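389aa long hypothetical nucleolar protein (PDB 5ZVE) transfers a methyl group from S-adenosyl-L-methionine to the C5 position of cytosine 72 in several tRNAs. Local coordinates at residues 37-42 with 178-183; 78-83 with 160-165; 198-203 with 265-270; 351-356 with 366-371. All blocks are in the same frame, centred on the assembly; numbering follows the deposited sequence.

Interaction 1 (37-42 with 178-183)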
loop_
_atom_site.group_PDB
_atom_site.type_symbol
_atom_site.label_atom_id
_atom_site.label_comp_id
_atom_site.label_asym_id
_atom_site.label_seq_id
_atom_site.Cartn_x
_atom_site.Cartn_y
_atom_site.Cartn_z
ATOM N N TYR A 37 8.317 4.530 3.461
ATOM C CA TYR A 37 7.755 5.541 4.358
ATOM C C TYR A 37 7.003 4.936 5.544
ATOM O O TYR A 37 6.436 3.846 5.459
ATOM C CB TYR A 37 6.812 6.469 3.588
ATOM C CG TYR A 37 7.482 7.664 2.943
ATOM C CD1 TYR A 37 8.027 7.578 1.667
ATOM C CD2 TYR A 37 7.562 8.880 3.608
ATOM C CE1 TYR A 37 8.639 8.672 1.074
ATOM C CE2 TYR A 37 8.171 9.980 3.023
ATOM C CZ TYR A 37 8.705 9.871 1.758
ATOM O OH TYR A 37 9.311 10.962 1.179
ATOM N N ILE A 38 7.019 5.656 6.658
ATOM C CA ILE A 38 6.192 5.329 7.808
ATOM C C ILE A 38 5.507 6.595 8.287
ATOM O O ILE A 38 5.998 7.700 8.047
ATOM C CB ILE A 38 7.008 4.728 8.963
ATOM C CG1 ILE A 38 8.002 5.767 9.505
ATOM C CG2 ILE A 38 7.721 3.465 8.511
ATOM C CD1 ILE A 38 8.824 5.290 10.681
ATOM N N ARG A 39 4.371 6.447 8.958
ATOM C CA ARG A 39 3.721 7.612 9.536
ATOM C C ARG A 39 4.039 7.727 11.015
ATOM O O ARG A 39 3.855 6.781 11.770
ATOM C CB ARG A 39 2.204 7.562 9.334
ATOM C CG ARG A 39 1.499 8.825 9.823
ATOM C CD ARG A 39 -0.010 8.764 9.658
ATOM N NE ARG A 39 -0.663 7.958 10.688
ATOM C CZ ARG A 39 -1.313 6.819 10.464
ATOM N NH1 ARG A 39 -1.421 6.340 9.231
ATOM N NH2 ARG A 39 -1.869 6.166 11.476
ATOM N N VAL A 40 4.526 8.889 11.424
ATOM C CA VAL A 40 4.703 9.163 12.841
ATOM C C VAL A 40 3.342 9.334 13.497
ATOM O O VAL A 40 2.554 10.187 13.089
ATOM C CB VAL A 40 5.545 10.432 13.083
ATOM C CG1 VAL A 40 5.754 10.646 14.567
ATOM C CG2 VAL A 40 6.868 10.341 12.347
ATOM N N ASN A 41 3.063 8.523 14.510
ATOM C CA ASN A 41 1.812 8.646 15.238
ATOM C C ASN A 41 1.906 9.769 16.256
ATOM O O ASN A 41 2.259 9.547 17.412
ATOM C CB ASN A 41 1.442 7.332 15.928
ATOM C CG ASN A 41 0.137 7.428 16.697
ATOM O OD1 ASN A 41 -0.636 8.363 16.506
ATOM N ND2 ASN A 41 -0.113 6.459 17.566
ATOM N N THR A 42 1.572 10.977 15.817
ATOM C CA THR A 42 1.638 12.155 16.668
ATOM C C THR A 42 0.653 12.126 17.842
ATOM O O THR A 42 0.628 13.046 18.653
ATOM C CB THR A 42 1.392 13.425 15.847
ATOM O OG1 THR A 42 0.182 13.273 15.088
ATOM C CG2 THR A 42 2.550 13.666 14.891
ATOM N N TYR A 178 4.127 3.918 18.139
ATOM C CA TYR A 178 4.789 5.172 17.790
ATOM C C TYR A 178 4.668 5.518 16.308
ATOM O O TYR A 178 4.820 6.678 15.926
ATOM C CB TYR A 178 6.268 5.118 18.176
ATOM C CG TYR A 178 6.536 5.221 19.661
ATOM C CD1 TYR A 178 5.553 5.666 20.536
ATOM C CD2 TYR A 178 7.779 4.887 20.185
ATOM C CE1 TYR A 178 5.798 5.767 21.895
ATOM C CE2 TYR A 178 8.035 4.988 21.541
ATOM C CZ TYR A 178 7.041 5.427 22.390
ATOM O OH TYR A 178 7.290 5.525 23.740
ATOM N N PHE A 179 4.400 4.520 15.474
ATOM C CA PHE A 179 4.310 4.758 14.037
ATOM C C PHE A 179 3.487 3.702 13.310
ATOM O O PHE A 179 3.158 2.651 13.861
ATOM C CB PHE A 179 5.711 4.839 13.411
ATOM C CG PHE A 179 6.461 3.537 13.418
ATOM C CD1 PHE A 179 6.332 2.634 12.369
ATOM C CD2 PHE A 179 7.306 3.217 14.468
ATOM C CE1 PHE A 179 7.025 1.432 12.376
ATOM C CE2 PHE A 179 8.002 2.019 14.477
ATOM C CZ PHE A 179 7.860 1.128 13.430
ATOM N N TYR A 180 3.161 4.003 12.058
ATOM C CA TYR A 180 2.389 3.100 11.219
ATOM C C TYR A 180 2.943 3.129 9.799
ATOM O O TYR A 180 2.900 4.167 9.134
ATOM C CB TYR A 180 0.909 3.488 11.233
ATOM C CG TYR A 180 0.016 2.531 10.487
ATOM C CD1 TYR A 180 -0.512 1.415 11.120
ATOM C CD2 TYR A 180 -0.298 2.739 9.150
ATOM C CE1 TYR A 180 -1.327 0.532 10.442
ATOM C CE2 TYR A 180 -1.106 1.866 8.469
ATOM C CZ TYR A 180 -1.622 0.762 9.117
ATOM O OH TYR A 180 -2.435 -0.113 8.439
ATOM N N PRO A 181 3.493 1.997 9.341
ATOM C CA PRO A 181 4.046 1.925 7.984
ATOM C C PRO A 181 2.963 2.208 6.944
ATOM O O PRO A 181 1.903 1.592 6.979
ATOM C CB PRO A 181 4.573 0.486 7.880
ATOM C CG PRO A 181 3.966 -0.254 9.025
ATOM C CD PRO A 181 3.683 0.748 10.096
ATOM N N GLN A 182 3.235 3.152 6.049
ATOM C CA GLN A 182 2.232 3.683 5.137
ATOM C C GLN A 182 2.932 4.476 4.039
ATOM O O GLN A 182 3.866 5.226 4.319
ATOM C CB GLN A 182 1.237 4.568 5.894
ATOM C CG GLN A 182 0.045 5.028 5.073
ATOM C CD GLN A 182 -0.909 5.909 5.864
ATOM O OE1 GLN A 182 -0.490 6.744 6.670
ATOM N NE2 GLN A 182 -2.203 5.722 5.638
ATOM N N GLY A 183 2.490 4.315 2.798
ATOM C CA GLY A 183 3.139 4.978 1.681
ATOM C C GLY A 183 2.912 6.479 1.667
ATOM O O GLY A 183 1.943 6.971 2.246
#

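Interaction 2 (78-83 with 160-165)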
loop_
_atom_site.group_PDB
_atom_site.type_symbol
_atom_site.label_atom_id
_atom_site.label_comp_id
_atom_site.label_asym_id
_atom_site.label_seq_id
_atom_site.Cartn_x
_atom_site.Cartn_y
_atom_site.Cartn_z
ATOM N N PRO A 78 19.701 -3.198 -6.085
ATOM C CA PRO A 78 19.749 -4.665 -6.087
ATOM C C PRO A 78 21.120 -5.221 -5.720
ATOM O O PRO A 78 22.145 -4.726 -6.187
ATOM C CB PRO A 78 19.387 -5.021 -7.531
ATOM C CG PRO A 78 19.845 -3.848 -8.323
ATOM C CD PRO A 78 19.613 -2.647 -7.449
ATOM N N ASN A 79 21.121 -6.248 -4.878
ATOM C CA ASN A 79 22.357 -6.820 -4.362
ATOM C C ASN A 79 22.996 -7.819 -5.319
ATOM O O ASN A 79 24.114 -8.271 -5.091
ATOM C CB ASN A 79 22.095 -7.479 -3.011
ATOM C CG ASN A 79 21.748 -6.472 -1.942
ATOM O OD1 ASN A 79 22.274 -5.361 -1.933
ATOM N ND2 ASN A 79 20.851 -6.849 -1.040
ATOM N N PHE A 80 22.281 -8.164 -6.383
ATOM C CA PHE A 80 22.868 -8.946 -7.459
ATOM C C PHE A 80 22.157 -8.672 -8.779
ATOM O O PHE A 80 21.054 -8.122 -8.806
ATOM C CB PHE A 80 22.850 -10.446 -7.135
ATOM C CG PHE A 80 21.540 -10.947 -6.600
ATOM C CD1 PHE A 80 20.515 -11.302 -7.463
ATOM C CD2 PHE A 80 21.348 -11.103 -5.237
ATOM C CE1 PHE A 80 19.315 -11.776 -6.976
ATOM C CE2 PHE A 80 20.152 -11.579 -4.742
ATOM C CZ PHE A 80 19.131 -11.915 -5.613
ATOM N N SER A 81 22.808 -9.045 -9.874
ATOM C CA SER A 81 22.298 -8.769 -11.211
ATOM C C SER A 81 21.051 -9.589 -11.526
ATOM O O SER A 81 20.802 -10.628 -10.915
ATOM C CB SER A 81 23.383 -9.042 -12.256
ATOM O OG SER A 81 22.915 -8.752 -13.561
ATOM N N ASP A 82 20.268 -9.113 -12.487
ATOM C CA ASP A 82 19.027 -9.776 -12.858
ATOM C C ASP A 82 19.286 -11.122 -13.526
ATOM O O ASP A 82 18.431 -12.005 -13.501
ATOM C CB ASP A 82 18.202 -8.881 -13.780
ATOM C CG ASP A 82 17.569 -7.718 -13.044
ATOM O OD1 ASP A 82 17.858 -7.548 -11.841
ATOM O OD2 ASP A 82 16.789 -6.972 -13.669
ATOM N N ASP A 83 20.467 -11.278 -14.117
ATOM C CA ASP A 83 20.814 -12.518 -14.810
ATOM C C ASP A 83 21.691 -13.448 -13.972
ATOM O O ASP A 83 22.086 -14.512 -14.445
ATOM C CB ASP A 83 21.522 -12.215 -16.131
ATOM C CG ASP A 83 22.883 -11.577 -15.933
ATOM O OD1 ASP A 83 23.124 -11.008 -14.846
ATOM O OD2 ASP A 83 23.717 -11.655 -16.860
ATOM N N LEU A 160 21.808 -12.336 1.713
ATOM C CA LEU A 160 21.871 -11.552 0.490
ATOM C C LEU A 160 20.520 -11.520 -0.205
ATOM O O LEU A 160 20.308 -12.206 -1.206
ATOM C CB LEU A 160 22.936 -12.110 -0.457
ATOM C CG LEU A 160 23.298 -11.183 -1.620
ATOM C CD1 LEU A 160 24.026 -9.938 -1.112
ATOM C CD2 LEU A 160 24.136 -11.932 -2.641
ATOM N N PRO A 161 19.589 -10.725 0.335
ATOM C CA PRO A 161 18.310 -10.508 -0.341
ATOM C C PRO A 161 18.520 -9.694 -1.611
ATOM O O PRO A 161 19.508 -8.979 -1.706
ATOM C CB PRO A 161 17.495 -9.734 0.693
ATOM C CG PRO A 161 18.525 -8.980 1.467
ATOM C CD PRO A 161 19.713 -9.907 1.556
ATOM N N LYS A 162 17.617 -9.808 -2.573
ATOM C CA LYS A 162 17.720 -9.006 -3.780
ATOM C C LYS A 162 17.645 -7.516 -3.421
ATOM O O LYS A 162 18.420 -6.702 -3.924
ATOM C CB LYS A 162 16.620 -9.398 -4.762
ATOM C CG LYS A 162 16.503 -8.496 -5.962
ATOM C CD LYS A 162 17.475 -8.865 -7.052
ATOM C CE LYS A 162 16.846 -8.639 -8.415
ATOM N NZ LYS A 162 17.876 -8.477 -9.475
ATOM N N PHE A 163 16.716 -7.177 -2.532
ATOM C CA PHE A 163 16.598 -5.825 -1.998
ATOM C C PHE A 163 16.460 -5.884 -0.488
ATOM O O PHE A 163 16.052 -6.905 0.064
ATOM C CB PHE A 163 15.394 -5.083 -2.587
ATOM C CG PHE A 163 15.479 -4.849 -4.067
ATOM C CD1 PHE A 163 16.153 -3.746 -4.569
ATOM C CD2 PHE A 163 14.867 -5.720 -4.955
ATOM C CE1 PHE A 163 16.227 -3.520 -5.933
ATOM C CE2 PHE A 163 14.930 -5.497 -6.323
ATOM C CZ PHE A 163 15.614 -4.399 -6.813
ATOM N N LYS A 164 16.797 -4.787 0.177
ATOM C CA LYS A 164 16.670 -4.714 1.623
ATOM C C LYS A 164 15.898 -3.478 2.075
ATOM O O LYS A 164 16.308 -2.348 1.822
ATOM C CB LYS A 164 18.051 -4.727 2.275
ATOM C CG LYS A 164 18.027 -4.645 3.790
ATOM C CD LYS A 164 17.134 -5.702 4.394
ATOM C CE LYS A 164 17.219 -5.683 5.913
ATOM N NZ LYS A 164 16.165 -6.544 6.526
ATOM N N LEU A 165 14.770 -3.721 2.737
ATOM C CA LEU A 165 14.024 -2.695 3.447
ATOM C C LEU A 165 14.069 -3.052 4.923
ATOM O O LEU A 165 14.104 -4.227 5.270
ATOM C CB LEU A 165 12.575 -2.610 2.958
ATOM C CG LEU A 165 12.301 -2.097 1.543
ATOM C CD1 LEU A 165 10.810 -2.097 1.257
ATOM C CD2 LEU A 165 12.865 -0.705 1.376
#

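Interaction 3 (198-203 with 265-270)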
loop_
_atom_site.group_PDB
_atom_site.type_symbol
_atom_site.label_atom_id
_atom_site.label_comp_id
_atom_site.label_asym_id
_atom_site.label_seq_id
_atom_site.Cartn_x
_atom_site.Cartn_y
_atom_site.Cartn_z
ATOM N N ASP A 198 -15.049 19.235 13.598
ATOM C CA ASP A 198 -16.486 19.438 13.457
ATOM C C ASP A 198 -17.106 18.501 12.424
ATOM O O ASP A 198 -18.281 18.144 12.528
ATOM C CB ASP A 198 -16.784 20.886 13.070
ATOM C CG ASP A 198 -16.514 21.853 14.196
ATOM O OD1 ASP A 198 -16.402 21.396 15.354
ATOM O OD2 ASP A 198 -16.406 23.068 13.923
ATOM N N ASP A 199 -16.317 18.115 11.424
ATOM C CA ASP A 199 -16.839 17.378 10.276
ATOM C C ASP A 199 -17.464 16.049 10.669
ATOM O O ASP A 199 -16.932 15.318 11.506
ATOM C CB ASP A 199 -15.732 17.112 9.248
ATOM C CG ASP A 199 -15.226 18.373 8.582
ATOM O OD1 ASP A 199 -16.008 19.337 8.442
ATOM O OD2 ASP A 199 -14.046 18.394 8.178
ATOM N N VAL A 200 -18.599 15.740 10.054
ATOM C CA VAL A 200 -19.078 14.369 10.027
ATOM C C VAL A 200 -18.240 13.644 8.982
ATOM O O VAL A 200 -18.200 14.053 7.822
ATOM C CB VAL A 200 -20.576 14.282 9.695
ATOM C CG1 VAL A 200 -21.049 12.840 9.748
ATOM C CG2 VAL A 200 -21.374 15.142 10.666
ATOM N N ILE A 201 -17.556 12.583 9.400
ATOM C CA ILE A 201 -16.525 11.962 8.570
ATOM C C ILE A 201 -16.757 10.472 8.364
ATOM O O ILE A 201 -16.991 9.734 9.321
ATOM C CB ILE A 201 -15.123 12.157 9.195
ATOM C CG1 ILE A 201 -14.776 13.643 9.284
ATOM C CG2 ILE A 201 -14.071 11.399 8.408
ATOM C CD1 ILE A 201 -13.574 13.935 10.152
ATOM N N ILE A 202 -16.692 10.029 7.112
ATOM C CA ILE A 202 -16.867 8.616 6.810
ATOM C C ILE A 202 -15.741 8.047 5.953
ATOM O O ILE A 202 -15.457 8.552 4.867
ATOM C CB ILE A 202 -18.194 8.350 6.083
ATOM C CG1 ILE A 202 -19.377 8.881 6.899
ATOM C CG2 ILE A 202 -18.343 6.859 5.804
ATOM C CD1 ILE A 202 -20.721 8.644 6.234
ATOM N N ASP A 203 -15.106 6.997 6.462
ATOM C CA ASP A 203 -14.173 6.178 5.692
ATOM C C ASP A 203 -14.903 4.888 5.316
ATOM O O ASP A 203 -15.116 4.031 6.170
ATOM C CB ASP A 203 -12.909 5.897 6.513
ATOM C CG ASP A 203 -11.759 5.373 5.676
ATOM O OD1 ASP A 203 -11.977 4.974 4.514
ATOM O OD2 ASP A 203 -10.621 5.378 6.189
ATOM N N ILE A 265 -27.120 9.293 7.757
ATOM C CA ILE A 265 -26.051 10.276 7.840
ATOM C C ILE A 265 -25.816 11.044 6.541
ATOM O O ILE A 265 -25.748 10.459 5.463
ATOM C CB ILE A 265 -24.754 9.595 8.271
ATOM C CG1 ILE A 265 -24.986 8.881 9.602
ATOM C CG2 ILE A 265 -23.623 10.604 8.377
ATOM C CD1 ILE A 265 -23.870 7.976 10.012
ATOM N N LYS A 266 -25.690 12.361 6.658
ATOM C CA LYS A 266 -25.183 13.186 5.571
ATOM C C LYS A 266 -23.820 13.733 5.980
ATOM O O LYS A 266 -23.731 14.639 6.808
ATOM C CB LYS A 266 -26.145 14.325 5.234
ATOM C CG LYS A 266 -27.513 13.895 4.737
ATOM C CD LYS A 266 -28.419 15.110 4.555
ATOM C CE LYS A 266 -29.881 14.719 4.408
ATOM N NZ LYS A 266 -30.746 15.910 4.178
ATOM N N ALA A 267 -22.758 13.175 5.409
ATOM C CA ALA A 267 -21.409 13.518 5.842
ATOM C C ALA A 267 -20.890 14.798 5.211
ATOM O O ALA A 267 -21.264 15.156 4.098
ATOM C CB ALA A 267 -20.454 12.374 5.537
ATOM N N ASP A 268 -20.011 15.475 5.941
ATOM C CA ASP A 268 -19.279 16.620 5.421
ATOM C C ASP A 268 -18.055 16.154 4.637
ATOM O O ASP A 268 -17.660 16.764 3.643
ATOM C CB ASP A 268 -18.871 17.547 6.566
ATOM C CG ASP A 268 -20.066 18.058 7.348
ATOM O OD1 ASP A 268 -20.766 18.953 6.834
ATOM O OD2 ASP A 268 -20.322 17.545 8.458
ATOM N N LYS A 269 -17.458 15.063 5.099
ATOM C CA LYS A 269 -16.245 14.544 4.487
ATOM C C LYS A 269 -16.343 13.045 4.317
ATOM O O LYS A 269 -16.651 12.309 5.259
ATOM C CB LYS A 269 -15.012 14.898 5.329
ATOM C CG LYS A 269 -14.830 16.388 5.565
ATOM C CD LYS A 269 -14.291 17.072 4.324
ATOM C CE LYS A 269 -14.247 18.580 4.497
ATOM N NZ LYS A 269 -13.500 18.984 5.712
ATOM N N ILE A 270 -16.081 12.588 3.104
ATOM C CA ILE A 270 -16.022 11.161 2.855
ATOM C C ILE A 270 -14.706 10.780 2.198
ATOM O O ILE A 270 -14.307 11.371 1.192
ATOM C CB ILE A 270 -17.187 10.691 1.967
ATOM C CG1 ILE A 270 -18.508 10.761 2.737
ATOM C CG2 ILE A 270 -16.941 9.283 1.493
ATOM C CD1 ILE A 270 -19.700 10.242 1.951
#

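Interaction 4 (351-356 with 366-371)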
loop_
_atom_site.group_PDB
_atom_site.type_symbol
_atom_site.label_atom_id
_atom_site.label_comp_id
_atom_site.label_asym_id
_atom_site.label_seq_id
_atom_site.Cartn_x
_atom_site.Cartn_y
_atom_site.Cartn_z
ATOM N N ILE A 351 2.448 16.973 -5.056
ATOM C CA ILE A 351 3.840 16.684 -5.353
ATOM C C ILE A 351 3.958 15.545 -6.359
ATOM O O ILE A 351 5.057 15.145 -6.730
ATOM C CB ILE A 351 4.623 16.330 -4.072
ATOM C CG1 ILE A 351 3.981 15.140 -3.357
ATOM C CG2 ILE A 351 4.706 17.544 -3.150
ATOM C CD1 ILE A 351 4.510 14.900 -1.954
ATOM N N GLY A 352 2.820 15.034 -6.814
ATOM C CA GLY A 352 2.823 13.965 -7.795
ATOM C C GLY A 352 2.784 14.505 -9.207
ATOM O O GLY A 352 3.397 15.529 -9.503
ATOM N N SER A 353 2.056 13.813 -10.075
ATOM C CA SER A 353 1.882 14.227 -11.464
ATOM C C SER A 353 0.426 14.569 -11.740
ATOM O O SER A 353 -0.465 14.153 -10.999
ATOM C CB SER A 353 2.341 13.124 -12.424
ATOM O OG SER A 353 3.744 12.949 -12.376
ATOM N N PRO A 354 0.178 15.344 -12.807
ATOM C CA PRO A 354 -1.205 15.531 -13.260
ATOM C C PRO A 354 -1.825 14.216 -13.719
ATOM O O PRO A 354 -1.100 13.276 -14.041
ATOM C CB PRO A 354 -1.074 16.512 -14.436
ATOM C CG PRO A 354 0.390 16.558 -14.773
ATOM C CD PRO A 354 1.125 16.220 -13.519
ATOM N N GLY A 355 -3.152 14.153 -13.745
ATOM C CA GLY A 355 -3.846 12.975 -14.226
ATOM C C GLY A 355 -3.808 12.907 -15.739
ATOM O O GLY A 355 -3.267 13.798 -16.391
ATOM N N ILE A 356 -4.384 11.850 -16.302
ATOM C CA ILE A 356 -4.430 11.695 -17.749
ATOM C C ILE A 356 -5.514 12.581 -18.363
ATOM O O ILE A 356 -6.704 12.308 -18.207
ATOM C CB ILE A 356 -4.692 10.233 -18.155
ATOM C CG1 ILE A 356 -3.839 9.273 -17.317
ATOM C CG2 ILE A 356 -4.449 10.049 -19.641
ATOM C CD1 ILE A 356 -2.373 9.293 -17.658
ATOM N N PRO A 366 5.832 5.105 -10.037
ATOM C CA PRO A 366 7.015 4.534 -9.380
ATOM C C PRO A 366 8.342 5.097 -9.900
ATOM O O PRO A 366 9.270 5.288 -9.115
ATOM C CB PRO A 366 6.900 3.032 -9.688
ATOM C CG PRO A 366 6.041 2.949 -10.902
ATOM C CD PRO A 366 5.068 4.093 -10.786
ATOM N N HIS A 367 8.430 5.357 -11.199
ATOM C CA HIS A 367 9.681 5.827 -11.787
ATOM C C HIS A 367 9.888 7.323 -11.577
ATOM O O HIS A 367 11.013 7.805 -11.612
ATOM C CB HIS A 367 9.733 5.485 -13.281
ATOM C CG HIS A 367 8.704 6.191 -14.108
ATOM N ND1 HIS A 367 7.353 6.115 -13.848
ATOM C CD2 HIS A 367 8.832 6.974 -15.207
ATOM C CE1 HIS A 367 6.693 6.833 -14.741
ATOM N NE2 HIS A 367 7.566 7.362 -15.578
ATOM N N LYS A 368 8.805 8.061 -11.364
ATOM C CA LYS A 368 8.915 9.501 -11.137
ATOM C C LYS A 368 9.003 9.882 -9.659
ATOM O O LYS A 368 9.739 10.795 -9.301
ATOM C CB LYS A 368 7.736 10.238 -11.784
ATOM C CG LYS A 368 7.693 10.153 -13.301
ATOM C CD LYS A 368 6.550 10.989 -13.866
ATOM C CE LYS A 368 6.608 11.058 -15.387
ATOM N NZ LYS A 368 5.424 11.760 -15.959
ATOM N N HIS A 369 8.253 9.199 -8.801
ATOM C CA HIS A 369 8.133 9.644 -7.415
ATOM C C HIS A 369 8.634 8.638 -6.388
ATOM O O HIS A 369 8.572 8.904 -5.185
ATOM C CB HIS A 369 6.678 9.999 -7.110
ATOM C CG HIS A 369 6.036 10.832 -8.170
ATOM N ND1 HIS A 369 4.985 10.379 -8.943
ATOM C CD2 HIS A 369 6.298 12.090 -8.599
ATOM C CE1 HIS A 369 4.628 11.322 -9.795
ATOM N NE2 HIS A 369 5.410 12.372 -9.607
ATOM N N LEU A 370 9.109 7.487 -6.861
ATOM C CA LEU A 370 9.748 6.496 -5.998
ATOM C C LEU A 370 8.726 5.851 -5.060
ATOM O O LEU A 370 9.073 5.314 -4.005
ATOM C CB LEU A 370 10.890 7.142 -5.203
ATOM C CG LEU A 370 12.269 7.281 -5.853
ATOM C CD1 LEU A 370 12.194 7.696 -7.315
ATOM C CD2 LEU A 370 13.111 8.279 -5.055
ATOM N N THR A 371 7.462 5.900 -5.469
ATOM C CA THR A 371 6.350 5.400 -4.669
ATOM C C THR A 371 5.616 4.290 -5.409
ATOM O O THR A 371 5.977 3.935 -6.528
ATOM C CB THR A 371 5.325 6.503 -4.353
ATOM O OG1 THR A 371 4.683 6.906 -5.569
ATOM C CG2 THR A 371 5.986 7.706 -3.712
HETATM O O HOH W 1 6.069 14.481 -11.009
#

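Interaction 1 (37-42 with 178-183)
Arg39 and Tyr180 form the hydrogen-bonded pair of an antiparallel ladder between strands 37-40 and 179-181. Arg39 N gives a bond of 2.7 Å to Tyr180 O, and Tyr180 N returns one to Arg39 O. The ladder goes on at both ends: Asn41 N bonds to Tyr178 O at 2.9 Å, and Gln182 N makes a weak bond to Tyr37 O.

Among side chains, the polar link is Arg39 NH1 to Gln182 OE1, 2.8 Å, with the oxygen in the guanidinium plane but the donor above the amide carbonyl plane. The Arg39 chain leaves the backbone extended and bends at chi3 (78°), which lays one guanidinium face against Tyr180 CB. Arg39 NE and NH2 bond further to Gln217 and Thr213 of helix 210-218. With an alanine here, Gln182 OE1 would probably lose its charged donor, and Gln217 OE1 and Thr213 OG1 their bonds to the guanidinium.

Apolar contact occupies the other face, where Ile38 CD1 rests 4.0 Å from Phe179 CD1 and Ile38 CG2 nears Pro181 CB.

Strand 179-181 thus extends the sheet of the ferredoxin-like region at its edge, and a buried guanidinium satisfied on all three nitrogens joins that sheet to the helix that follows the cofactor-binding loop.

Interaction 2 (78-83 with 160-165)
Lys162 runs its aliphatic chain across the Phe80 ring at about a right angle, with Lys162 CD 3.4 Å from Phe80 CE1 and Lys162 CB near Phe80 CZ. The lysine chain bends at chi2 (84°) and again at chi3, and this carries the ammonium group past the ring to Asp82. There Lys162 NZ forms a salt bridge of 2.5 Å with Asp82 OD1, met on the anti side of the carboxylate and somewhat out of its plane. The same nitrogen makes a weak bond to Phe80 O, so one ammonium group ties together two points of the 78-83 loop. Phe80 is held from another direction by Leu160: Phe80 CD2 lies 3.9 Å from Leu160 CD2, and Leu160 O sits at the ring edge.

Asn79 grips the opposing backbone twice. Its main-chain N bonds to Lys162 O at 2.9 Å, and Asn79 ND2 reaches Pro161 O at 2.6 Å, with that oxygen near the amide plane. Pro78, which follows a cis peptide bond, contributes a CA-H...O contact to Lys162 O and lies side by side with Phe163, Pro78 CD being 3.8 Å from Phe163 CE1. Tyr102 meets the Phe163 ring edge-to-face.

Phe80 also touches Leu134 of strand 134-140. The irregular chain between strands 70-74 and 90-93 is therefore packed against the C-terminal end of strand 154-161, an inner strand of the mixed beta sheet of the PUA domain, an RNA-binding fold.

Interaction 3 (198-203 with 265-270)
Ile202 CD1 and Val200 CG1 converge on Ile265 and Ala267 in the apolar centre of this contact. Ile265 CG2 lies 3.7 Å from Val200 CG1 and a little farther from Ile202 CD1, which also meets Ala267 CB at 3.8 Å. Farther along the same sheet face, Ile202 CB packs on Ile270 CG1.

Between these side chains the backbones pair in parallel. Ile202 N bonds to Lys269 O at 2.9 Å, and Val200 O accepts from both Lys269 N and Asp268 N, the first almost collinear with the carbonyl. Two CA-H...O contacts, from Ile201 CA to Lys269 O and from Ile270 CA to Ile202 O, supplement the ladder.

At the polar edge, Asp268 OD2 uses its anti lone pair for Val200 N at 3.0 Å. Lys269 CG, anti to its carbonyl carbon (chi1 -57°), lies beside the Asp199 carboxylate; bends at chi2 and chi4 then bring Lys269 NZ within 2.6 Å of Asp199 OD2, above the carboxylate plane. This oxygen also receives Lys196 N. An alanine in place of Asp199 would probably leave the Lys269 ammonium with little more than a weak bond to Glu194 O, and Lys196 N without this acceptor.

Strands 201-203 and 267-273 are adjacent parallel strands of the Rossmann-like methyltransferase sheet. Strand 225-229 flanks the first, strand 316-322 the second, and Asp203 OD2, ending the first strand, bonds to Thr212 OG1 of helix 210-218.

Interaction 4 (351-356 with 366-371)
His369, the last residue of the short helix 366-369, packs its ring against Gly352 and Ser353 at the start of the weakly bonded strand 353-355, within the Rossmann-like methyltransferase domain. The connection between them runs through strand 361-364, which pairs with 353-355 as an antiparallel hairpin.

Gly352 offers its CA to one face of the imidazole, a CH-pi contact of 3.9 Å from Gly352 CA to the ring centroid, 27° off the normal. Lys368 CB covers the opposite face over its centre, so the ring is sandwiched between backbone and side chain. Ser353 approaches at the edge: its OG lies 3.2 Å from His369 CE1. The Ser353 oxygen lies beside its own backbone N (chi1 -69°), which sets it at the ring's edge, and Lys368 CD passes 3.7 Å from the same Ser353 OG.

The ring's rotation is set at His369 ND1, which is hydrogen-bonded to Tyr365 N, and Phe364 meets the ring edge-to-face. Gly352 N and Ile351 N both bond to Gln362 OE1, which probably helps hold Gly352 against the ring face.

A water completes the join: it lies in the ring plane 2.6 Å from His369 NE2 and donates a weak bond of 3.2 Å to Gly352 O.

Interaction 1 lies closest to the cofactor: the side chain of Tyr180 comes about 5 Å from the bound S-adenosyl-L-homocysteine and about 3 Å from Gly210 in its binding loop. Interaction 3 belongs to the sheet carrying that site, with the side chain of Ile202 about 10 Å from the ligand. Interaction 4 reaches the same sheet, yet its centre is about 29 Å from that of interaction 3 and it lies away from the annotated sites. Interaction 2 sits in the PUA region, its centre about 45 Å from that of interaction 3 across the chain's centre. Along the chain it falls between the two strands that interaction 1 pairs.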